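NAD-dependent protein deacylase 2 (Archaeoglobus fulgidus, PDB 4TWJ) removes acetyl and longer acyl groups from protein lysines in an NAD-dependent reaction, and raises the DNA affinity of the chromatin protein Alba by deacetylating it. Local coordinates at residues A181-S192 and A206-N217; V114-D122 and P160-P170. All coordinates share one frame; numbering follows the deposited sequence.

Contact 1 and contact 2 set a regular parallel ladder beside a short irregular antiparallel pairing in one enzyme. In contact 1 (181-192 with 206-217) two neighbouring strands of the six-stranded parallel sheet pair over five residues, in a mostly buried, apolar setting that becomes polar at the NAD end. Contact 2 (114-122 with 160-170) is also largely buried, but consists of two backbone bonds with prolines, aliphatic side chains and a catalytic-loop histidine packed round them, where strand 114-116, at the edge of the same sheet, gives way to the smaller zinc-bearing part. The centres of contact 1 and contact 2 lie about 22 Å apart; helix 171-182, which follows directly on 160-170, runs into the start of contact 1.

Contact 1: A181-S192 and A206-N217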
loop_
_atom_site.group_PDB
_atom_site.type_symbol
_atom_site.label_atom_id
_atom_site.label_comp_id
_atom_site.label_asym_id
_atom_site.label_seq_id
_atom_site.Cartn_x
_atom_site.Cartn_y
_atom_site.Cartn_z
ATOM N N ALA A 181 -3.575 13.891 2.001
ATOM C CA ALA A 181 -2.903 14.447 0.824
ATOM C C ALA A 181 -3.068 15.966 0.736
ATOM O O ALA A 181 -2.118 16.674 0.409
ATOM C CB ALA A 181 -3.418 13.789 -0.445
ATOM N N LYS A 182 -4.265 16.455 1.049
ATOM C CA LYS A 182 -4.568 17.890 0.963
ATOM C C LYS A 182 -3.852 18.738 2.003
ATOM O O LYS A 182 -3.673 19.939 1.794
ATOM C CB LYS A 182 -6.077 18.130 1.098
ATOM C CG LYS A 182 -6.863 17.713 -0.127
ATOM C CD LYS A 182 -8.360 17.724 0.117
ATOM C CE LYS A 182 -8.952 19.117 0.067
ATOM N NZ LYS A 182 -10.311 19.061 -0.549
ATOM N N HIS A 183 -3.455 18.133 3.120
ATOM C CA HIS A 183 -2.933 18.898 4.247
ATOM C C HIS A 183 -1.585 18.409 4.760
ATOM O O HIS A 183 -1.248 18.596 5.925
ATOM C CB HIS A 183 -3.992 18.951 5.348
ATOM C CG HIS A 183 -5.259 19.595 4.890
ATOM N ND1 HIS A 183 -6.417 18.888 4.658
ATOM C CD2 HIS A 183 -5.523 20.874 4.532
ATOM C CE1 HIS A 183 -7.348 19.712 4.214
ATOM N NE2 HIS A 183 -6.831 20.920 4.122
ATOM N N CYS A 184 -0.802 17.811 3.868
ATOM C CA CYS A 184 0.563 17.419 4.183
ATOM C C CYS A 184 1.505 18.420 3.528
ATOM O O CYS A 184 1.136 19.080 2.555
ATOM C CB CYS A 184 0.853 16.001 3.672
ATOM S SG CYS A 184 0.919 15.815 1.877
ATOM N N ASP A 185 2.713 18.547 4.064
ATOM C CA ASP A 185 3.744 19.356 3.407
ATOM C C ASP A 185 4.874 18.515 2.822
ATOM O O ASP A 185 5.793 19.052 2.203
ATOM C CB ASP A 185 4.289 20.442 4.339
ATOM C CG ASP A 185 4.856 19.893 5.629
ATOM O OD1 ASP A 185 4.806 18.668 5.867
ATOM O OD2 ASP A 185 5.350 20.714 6.434
ATOM N N ALA A 186 4.796 17.199 3.012
ATOM C CA ALA A 186 5.705 16.261 2.365
ATOM C C ALA A 186 4.946 14.980 2.046
ATOM O O ALA A 186 4.193 14.478 2.875
ATOM C CB ALA A 186 6.894 15.964 3.265
ATOM N N PHE A 187 5.143 14.461 0.839
ATOM C CA PHE A 187 4.422 13.281 0.369
ATOM C C PHE A 187 5.437 12.389 -0.333
ATOM O O PHE A 187 6.010 12.786 -1.348
ATOM C CB PHE A 187 3.304 13.705 -0.584
ATOM C CG PHE A 187 2.284 12.632 -0.862
ATOM C CD1 PHE A 187 1.073 12.615 -0.184
ATOM C CD2 PHE A 187 2.518 11.657 -1.826
ATOM C CE1 PHE A 187 0.125 11.641 -0.451
ATOM C CE2 PHE A 187 1.571 10.681 -2.096
ATOM C CZ PHE A 187 0.376 10.677 -1.407
ATOM N N MET A 188 5.688 11.210 0.230
ATOM C CA MET A 188 6.708 10.308 -0.304
ATOM C C MET A 188 6.070 9.030 -0.828
ATOM O O MET A 188 5.479 8.267 -0.066
ATOM C CB MET A 188 7.760 9.979 0.761
ATOM C CG MET A 188 8.826 9.000 0.280
ATOM S SD MET A 188 10.298 8.934 1.321
ATOM C CE MET A 188 9.607 8.341 2.858
ATOM N N VAL A 189 6.182 8.819 -2.138
ATOM C CA VAL A 189 5.714 7.595 -2.780
ATOM C C VAL A 189 6.838 6.559 -2.728
ATOM O O VAL A 189 7.985 6.876 -3.054
ATOM C CB VAL A 189 5.306 7.857 -4.247
ATOM C CG1 VAL A 189 5.038 6.549 -4.989
ATOM C CG2 VAL A 189 4.085 8.768 -4.297
ATOM N N VAL A 190 6.513 5.339 -2.300
ATOM C CA VAL A 190 7.485 4.238 -2.252
ATOM C C VAL A 190 6.893 2.974 -2.881
ATOM O O VAL A 190 5.900 2.438 -2.396
ATOM C CB VAL A 190 7.924 3.912 -0.806
ATOM C CG1 VAL A 190 9.033 2.864 -0.804
ATOM C CG2 VAL A 190 8.381 5.170 -0.077
ATOM N N GLY A 191 7.514 2.495 -3.955
ATOM C CA GLY A 191 7.114 1.233 -4.562
ATOM C C GLY A 191 5.754 1.248 -5.230
ATOM O O GLY A 191 4.989 0.295 -5.090
ATOM N N SER A 192 5.446 2.324 -5.949
ATOM C CA SER A 192 4.234 2.376 -6.774
ATOM C C SER A 192 4.507 3.038 -8.119
ATOM O O SER A 192 5.207 4.047 -8.192
ATOM C CB SER A 192 3.111 3.123 -6.055
ATOM O OG SER A 192 1.946 3.190 -6.871
ATOM N N ALA A 206 -1.714 16.053 -3.352
ATOM C CA ALA A 206 -0.665 16.588 -2.478
ATOM C C ALA A 206 0.189 17.629 -3.208
ATOM O O ALA A 206 0.527 18.673 -2.645
ATOM C CB ALA A 206 0.209 15.461 -1.942
ATOM N N LYS A 207 0.511 17.342 -4.466
ATOM C CA LYS A 207 1.280 18.264 -5.311
ATOM C C LYS A 207 0.542 19.596 -5.480
ATOM O O LYS A 207 1.129 20.667 -5.292
ATOM C CB LYS A 207 1.547 17.614 -6.675
ATOM C CG LYS A 207 2.232 18.501 -7.704
ATOM C CD LYS A 207 3.713 18.647 -7.453
ATOM C CE LYS A 207 4.388 19.299 -8.654
ATOM N NZ LYS A 207 5.851 19.395 -8.467
ATOM N N LYS A 208 -0.742 19.528 -5.822
ATOM C CA LYS A 208 -1.567 20.735 -5.969
ATOM C C LYS A 208 -1.641 21.535 -4.666
ATOM O O LYS A 208 -1.703 22.769 -4.685
ATOM C CB LYS A 208 -2.979 20.362 -6.439
ATOM C CG LYS A 208 -3.965 21.524 -6.475
ATOM C CD LYS A 208 -5.384 21.076 -6.784
ATOM C CE LYS A 208 -5.600 20.828 -8.266
ATOM N NZ LYS A 208 -7.047 20.706 -8.604
ATOM N N ALA A 209 -1.625 20.825 -3.539
ATOM C CA ALA A 209 -1.685 21.442 -2.214
ATOM C C ALA A 209 -0.351 22.047 -1.753
ATOM O O ALA A 209 -0.292 22.662 -0.686
ATOM C CB ALA A 209 -2.182 20.428 -1.195
ATOM N N GLY A 210 0.710 21.862 -2.538
ATOM C CA GLY A 210 2.003 22.490 -2.267
ATOM C C GLY A 210 2.990 21.638 -1.491
ATOM O O GLY A 210 4.021 22.141 -1.031
ATOM N N ALA A 211 2.698 20.347 -1.351
ATOM C CA ALA A 211 3.600 19.435 -0.648
ATOM C C ALA A 211 4.879 19.210 -1.448
ATOM O O ALA A 211 4.870 19.218 -2.677
ATOM C CB ALA A 211 2.915 18.101 -0.385
ATOM N N LYS A 212 5.977 19.002 -0.737
ATOM C CA LYS A 212 7.221 18.571 -1.363
ATOM C C LYS A 212 7.084 17.090 -1.685
ATOM O O LYS A 212 6.681 16.298 -0.828
ATOM C CB LYS A 212 8.403 18.805 -0.429
ATOM C CG LYS A 212 8.599 20.260 -0.019
ATOM C CD LYS A 212 8.808 21.186 -1.204
ATOM C CE LYS A 212 10.069 20.846 -1.979
ATOM N NZ LYS A 212 10.443 21.933 -2.927
ATOM N N MET A 213 7.418 16.729 -2.920
ATOM C CA MET A 213 7.109 15.409 -3.457
ATOM C C MET A 213 8.369 14.568 -3.626
ATOM O O MET A 213 9.306 14.975 -4.314
ATOM C CB MET A 213 6.406 15.556 -4.808
ATOM C CG MET A 213 5.140 16.397 -4.791
ATOM S SD MET A 213 3.808 15.765 -3.748
ATOM C CE MET A 213 3.534 14.163 -4.497
ATOM N N ILE A 214 8.372 13.388 -3.004
ATOM C CA ILE A 214 9.495 12.452 -3.064
ATOM C C ILE A 214 9.003 11.123 -3.637
ATOM O O ILE A 214 7.924 10.659 -3.275
ATOM C CB ILE A 214 10.087 12.187 -1.659
ATOM C CG1 ILE A 214 10.551 13.494 -1.003
ATOM C CG2 ILE A 214 11.242 11.194 -1.733
ATOM C CD1 ILE A 214 10.676 13.407 0.500
ATOM N N ILE A 215 9.781 10.514 -4.531
ATOM C CA ILE A 215 9.450 9.177 -5.030
ATOM C C ILE A 215 10.662 8.255 -4.924
ATOM O O ILE A 215 11.783 8.652 -5.242
ATOM C CB ILE A 215 8.866 9.218 -6.469
ATOM C CG1 ILE A 215 8.370 7.837 -6.899
ATOM C CG2 ILE A 215 9.866 9.780 -7.475
ATOM C CD1 ILE A 215 7.376 7.902 -8.039
ATOM N N VAL A 216 10.416 7.037 -4.444
ATOM C CA VAL A 216 11.430 5.998 -4.328
ATOM C C VAL A 216 10.896 4.748 -5.022
ATOM O O VAL A 216 9.885 4.188 -4.599
ATOM C CB VAL A 216 11.737 5.669 -2.852
ATOM C CG1 VAL A 216 12.780 4.559 -2.749
ATOM C CG2 VAL A 216 12.199 6.914 -2.109
ATOM N N ASN A 217 11.576 4.327 -6.086
ATOM C CA ASN A 217 11.147 3.186 -6.888
ATOM C C ASN A 217 12.343 2.478 -7.496
ATOM O O ASN A 217 13.393 3.085 -7.683
ATOM C CB ASN A 217 10.238 3.644 -8.033
ATOM C CG ASN A 217 8.764 3.633 -7.674
ATOM O OD1 ASN A 217 8.288 2.749 -6.962
ATOM N ND2 ASN A 217 8.022 4.596 -8.212
HETATM O O HOH W 1 1.590 21.862 1.669
#
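Strands 186-190 and 212-217 run parallel, their axes 14° apart and 4.5 Å at closest approach, with bridges from Ala186-Lys212 through Val190-Val216. The ladder starts at Asp185 O, which accepts from Lys212 N (2.9 Å), and ends where Gly191 N reaches Val216 O (3.0 Å). On one face Phe187 and Met213 lie side by side. With CG anti to the backbone N (chi1 -165°), the Phe187 ring is carried to Ala206, whose CB sits 3.5 Å from CD1; the folded Met213 packs its CE 3.8 Å from Phe187 CD2. Met213 SD lies 5.5 Å from the centroid of the Phe187 ring, an oblique Met-aromatic contact. Further along, Val189 CG1 meets Ile215 CG1. The other face pairs Met188 CG with Ile214 CG2 at 3.8 Å. At the NAD-binding end, Asn217 ND2 donates to Ser192 O (2.9 Å) from above the carbonyl plane, tying together two residues of that site. Ahead of the strands, a water donates to both Cys184 O and Ala209 O, and Gly210 closes helix 201-208 in a Schellman motif. In this right-handed beta-alpha-beta crossover of the Rossmann-like domain, strand 18-22 flanks 186-190, helix 235-249 covers Met188 and Val216, and Pro203 packs on Phe187 and Met213.

Contact 2: V114-D122 and P160-P170; sequences VLELHGSMD and PRVVLFGEPLP
The sirtuin catalytic loop, carrying the probable proton acceptor His118, meets the end of strand 158-162 and the residue after it in a short antiparallel pairing. His118 O accepts from Val163 N (2.8 Å), and Ser120 N donates to Arg161 O (3.1 Å); in both bonds the donor stands well above the carbonyl plane. Between them Gly119 faces Val162 as a non-hydrogen-bonded pair, and a CB on Gly119 would collide with Arg161 O. Val163 CG2 presses on His118 CA at 3.6 Å, while Leu169 CG comes to the edge of the imidazole, 4.1 Å from His118 CD2; His118 ND1 is hydrogen-bonded to Gln100 O, which helps hold the ring's rotation. Leu117 O is buried without a polar partner, against Leu169 CG (3.3 Å) and Pro170 CD. Met121 curls through successive turns near -60° (chi2 -66°, chi3 -61°) to lie alongside Pro160, its SD 3.8 Å from Pro160 CB and 3.9 Å from Val162 CG2. An alanine here would lack this sulfur and methyl, and is likely to open a gap beside Pro160 and Val162. Trp64 and Phe63 of helix 60-73 also pack on Pro160. Val163 O bonds to the modified side chain of the bound peptide, which also packs on His118, Val162, Phe165 and Leu169, an arrangement typical of the sirtuin acyl-lysine site, set between the Rossmann-like and zinc-binding parts.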
loop_
_atom_site.group_PDB
_atom_site.type_symbol
_atom_site.label_atom_id
_atom_site.label_comp_id
_atom_site.label_asym_id
_atom_site.label_seq_id
_atom_site.Cartn_x
_atom_site.Cartn_y
_atom_site.Cartn_z
ATOM N N VAL A 114 -2.320 3.664 9.495
ATOM C CA VAL A 114 -2.266 3.068 8.157
ATOM C C VAL A 114 -3.643 3.118 7.496
ATOM O O VAL A 114 -4.622 2.598 8.040
ATOM C CB VAL A 114 -1.776 1.602 8.208
ATOM C CG1 VAL A 114 -1.743 0.988 6.813
ATOM C CG2 VAL A 114 -0.402 1.522 8.860
ATOM N N LEU A 115 -3.710 3.756 6.330
ATOM C CA LEU A 115 -4.940 3.842 5.552
ATOM C C LEU A 115 -4.891 2.836 4.402
ATOM O O LEU A 115 -4.149 3.014 3.430
ATOM C CB LEU A 115 -5.139 5.268 5.027
ATOM C CG LEU A 115 -5.312 6.331 6.116
ATOM C CD1 LEU A 115 -5.273 7.732 5.522
ATOM C CD2 LEU A 115 -6.608 6.112 6.886
ATOM N N GLU A 116 -5.676 1.769 4.537
ATOM C CA GLU A 116 -5.695 0.676 3.567
ATOM C C GLU A 116 -6.712 0.962 2.467
ATOM O O GLU A 116 -7.896 0.625 2.581
ATOM C CB GLU A 116 -5.995 -0.655 4.268
ATOM C CG GLU A 116 -4.879 -1.098 5.201
ATOM C CD GLU A 116 -5.197 -2.381 5.940
ATOM O OE1 GLU A 116 -4.340 -3.287 5.940
ATOM O OE2 GLU A 116 -6.297 -2.477 6.523
ATOM N N LEU A 117 -6.236 1.601 1.403
ATOM C CA LEU A 117 -7.090 2.007 0.292
ATOM C C LEU A 117 -7.833 0.845 -0.341
ATOM O O LEU A 117 -8.961 1.007 -0.798
ATOM C CB LEU A 117 -6.261 2.692 -0.793
ATOM C CG LEU A 117 -5.605 4.021 -0.421
ATOM C CD1 LEU A 117 -4.776 4.507 -1.601
ATOM C CD2 LEU A 117 -6.631 5.063 -0.008
ATOM N N HIS A 118 -7.194 -0.319 -0.377
ATOM C CA HIS A 118 -7.770 -1.482 -1.043
ATOM C C HIS A 118 -8.139 -2.592 -0.071
ATOM O O HIS A 118 -8.288 -3.751 -0.476
ATOM C CB HIS A 118 -6.804 -1.983 -2.107
ATOM C CG HIS A 118 -6.512 -0.967 -3.165
ATOM N ND1 HIS A 118 -5.283 -0.855 -3.775
ATOM C CD2 HIS A 118 -7.295 -0.007 -3.713
ATOM C CE1 HIS A 118 -5.323 0.124 -4.662
ATOM N NE2 HIS A 118 -6.532 0.655 -4.644
ATOM N N GLY A 119 -8.320 -2.228 1.195
ATOM C CA GLY A 119 -8.676 -3.188 2.235
ATOM C C GLY A 119 -7.549 -4.148 2.554
ATOM O O GLY A 119 -6.371 -3.816 2.403
ATOM N N SER A 120 -7.910 -5.348 3.000
ATOM C CA SER A 120 -6.921 -6.362 3.362
ATOM C C SER A 120 -7.558 -7.738 3.428
ATOM O O SER A 120 -8.778 -7.863 3.376
ATOM C CB SER A 120 -6.295 -6.044 4.721
ATOM O OG SER A 120 -7.185 -6.368 5.775
ATOM N N MET A 121 -6.720 -8.760 3.575
ATOM C CA MET A 121 -7.179 -10.147 3.661
ATOM C C MET A 121 -7.746 -10.515 5.033
ATOM O O MET A 121 -8.304 -11.598 5.191
ATOM C CB MET A 121 -6.022 -11.103 3.345
ATOM C CG MET A 121 -5.428 -10.945 1.958
ATOM S SD MET A 121 -6.590 -11.384 0.655
ATOM C CE MET A 121 -6.907 -13.099 1.026
ATOM N N ASP A 122 -7.613 -9.614 6.006
ATOM C CA ASP A 122 -7.947 -9.889 7.411
ATOM C C ASP A 122 -9.358 -10.435 7.644
ATOM O O ASP A 122 -9.549 -11.340 8.457
ATOM C CB ASP A 122 -7.772 -8.612 8.242
ATOM C CG ASP A 122 -7.688 -8.889 9.727
ATOM O OD1 ASP A 122 -6.917 -9.789 10.121
ATOM O OD2 ASP A 122 -8.390 -8.205 10.500
ATOM N N PRO A 160 -12.492 -11.953 0.174
ATOM C CA PRO A 160 -11.855 -11.149 1.209
ATOM C C PRO A 160 -12.299 -9.698 1.100
ATOM O O PRO A 160 -12.698 -9.259 0.018
ATOM C CB PRO A 160 -10.366 -11.288 0.896
ATOM C CG PRO A 160 -10.310 -11.523 -0.570
ATOM C CD PRO A 160 -11.573 -12.246 -0.943
ATOM N N ARG A 161 -12.225 -8.957 2.203
ATOM C CA ARG A 161 -12.572 -7.534 2.193
ATOM C C ARG A 161 -11.436 -6.710 1.585
ATOM O O ARG A 161 -10.873 -5.802 2.208
ATOM C CB ARG A 161 -12.959 -7.058 3.593
ATOM C CG ARG A 161 -14.277 -7.652 4.036
ATOM C CD ARG A 161 -14.796 -7.045 5.323
ATOM N NE ARG A 161 -15.946 -7.803 5.809
ATOM C CZ ARG A 161 -16.485 -7.676 7.020
ATOM N NH1 ARG A 161 -15.994 -6.804 7.898
ATOM N NH2 ARG A 161 -17.528 -8.426 7.355
ATOM N N VAL A 162 -11.122 -7.070 0.348
ATOM C CA VAL A 162 -10.132 -6.408 -0.473
ATOM C C VAL A 162 -10.900 -5.753 -1.606
ATOM O O VAL A 162 -11.874 -6.317 -2.106
ATOM C CB VAL A 162 -9.130 -7.434 -1.040
ATOM C CG1 VAL A 162 -8.310 -6.852 -2.188
ATOM C CG2 VAL A 162 -8.222 -7.944 0.069
ATOM N N VAL A 163 -10.468 -4.563 -2.003
ATOM C CA VAL A 163 -11.030 -3.904 -3.170
ATOM C C VAL A 163 -10.412 -4.549 -4.405
ATOM O O VAL A 163 -9.215 -4.402 -4.647
ATOM C CB VAL A 163 -10.724 -2.394 -3.171
ATOM C CG1 VAL A 163 -11.306 -1.731 -4.412
ATOM C CG2 VAL A 163 -11.275 -1.741 -1.910
ATOM N N LEU A 164 -11.222 -5.275 -5.172
ATOM C CA LEU A 164 -10.771 -5.828 -6.441
ATOM C C LEU A 164 -10.947 -4.777 -7.522
ATOM O O LEU A 164 -11.698 -3.818 -7.346
ATOM C CB LEU A 164 -11.581 -7.073 -6.808
ATOM C CG LEU A 164 -11.496 -8.220 -5.804
ATOM C CD1 LEU A 164 -12.372 -9.379 -6.260
ATOM C CD2 LEU A 164 -10.058 -8.665 -5.618
ATOM N N PHE A 165 -10.260 -4.956 -8.645
ATOM C CA PHE A 165 -10.470 -4.070 -9.786
ATOM C C PHE A 165 -11.949 -4.078 -10.163
ATOM O O PHE A 165 -12.594 -5.126 -10.164
ATOM C CB PHE A 165 -9.580 -4.466 -10.966
ATOM C CG PHE A 165 -8.144 -4.056 -10.794
ATOM C CD1 PHE A 165 -7.719 -2.796 -11.192
ATOM C CD2 PHE A 165 -7.220 -4.917 -10.216
ATOM C CE1 PHE A 165 -6.400 -2.404 -11.025
ATOM C CE2 PHE A 165 -5.898 -4.533 -10.048
ATOM C CZ PHE A 165 -5.487 -3.272 -10.451
ATOM N N GLY A 166 -12.491 -2.892 -10.424
ATOM C CA GLY A 166 -13.905 -2.734 -10.744
ATOM C C GLY A 166 -14.805 -2.446 -9.553
ATOM O O GLY A 166 -16.007 -2.242 -9.731
ATOM N N GLU A 167 -14.237 -2.416 -8.346
ATOM C CA GLU A 167 -14.990 -2.071 -7.138
ATOM C C GLU A 167 -14.628 -0.673 -6.652
ATOM O O GLU A 167 -13.491 -0.237 -6.813
ATOM C CB GLU A 167 -14.695 -3.061 -6.010
ATOM C CG GLU A 167 -15.098 -4.490 -6.312
ATOM C CD GLU A 167 -15.116 -5.355 -5.068
ATOM O OE1 GLU A 167 -16.221 -5.625 -4.542
ATOM O OE2 GLU A 167 -14.031 -5.750 -4.604
ATOM N N PRO A 168 -15.587 0.024 -6.020
ATOM C CA PRO A 168 -15.260 1.303 -5.399
ATOM C C PRO A 168 -14.474 1.097 -4.108
ATOM O O PRO A 168 -14.520 0.016 -3.514
ATOM C CB PRO A 168 -16.636 1.904 -5.104
ATOM C CG PRO A 168 -17.504 0.723 -4.870
ATOM C CD PRO A 168 -16.995 -0.352 -5.793
ATOM N N LEU A 169 -13.751 2.123 -3.678
ATOM C CA LEU A 169 -12.938 2.018 -2.471
ATOM C C LEU A 169 -13.787 2.331 -1.248
ATOM O O LEU A 169 -14.811 3.007 -1.367
ATOM C CB LEU A 169 -11.749 2.978 -2.526
ATOM C CG LEU A 169 -10.538 2.492 -3.324
ATOM C CD1 LEU A 169 -10.864 2.262 -4.790
ATOM C CD2 LEU A 169 -9.401 3.491 -3.171
ATOM N N PRO A 170 -13.358 1.852 -0.066
ATOM C CA PRO A 170 -14.071 2.211 1.159
ATOM C C PRO A 170 -14.069 3.727 1.352
ATOM O O PRO A 170 -13.014 4.364 1.281
ATOM C CB PRO A 170 -13.281 1.494 2.262
ATOM C CG PRO A 170 -11.962 1.158 1.661
ATOM C CD PRO A 170 -12.213 0.967 0.200
#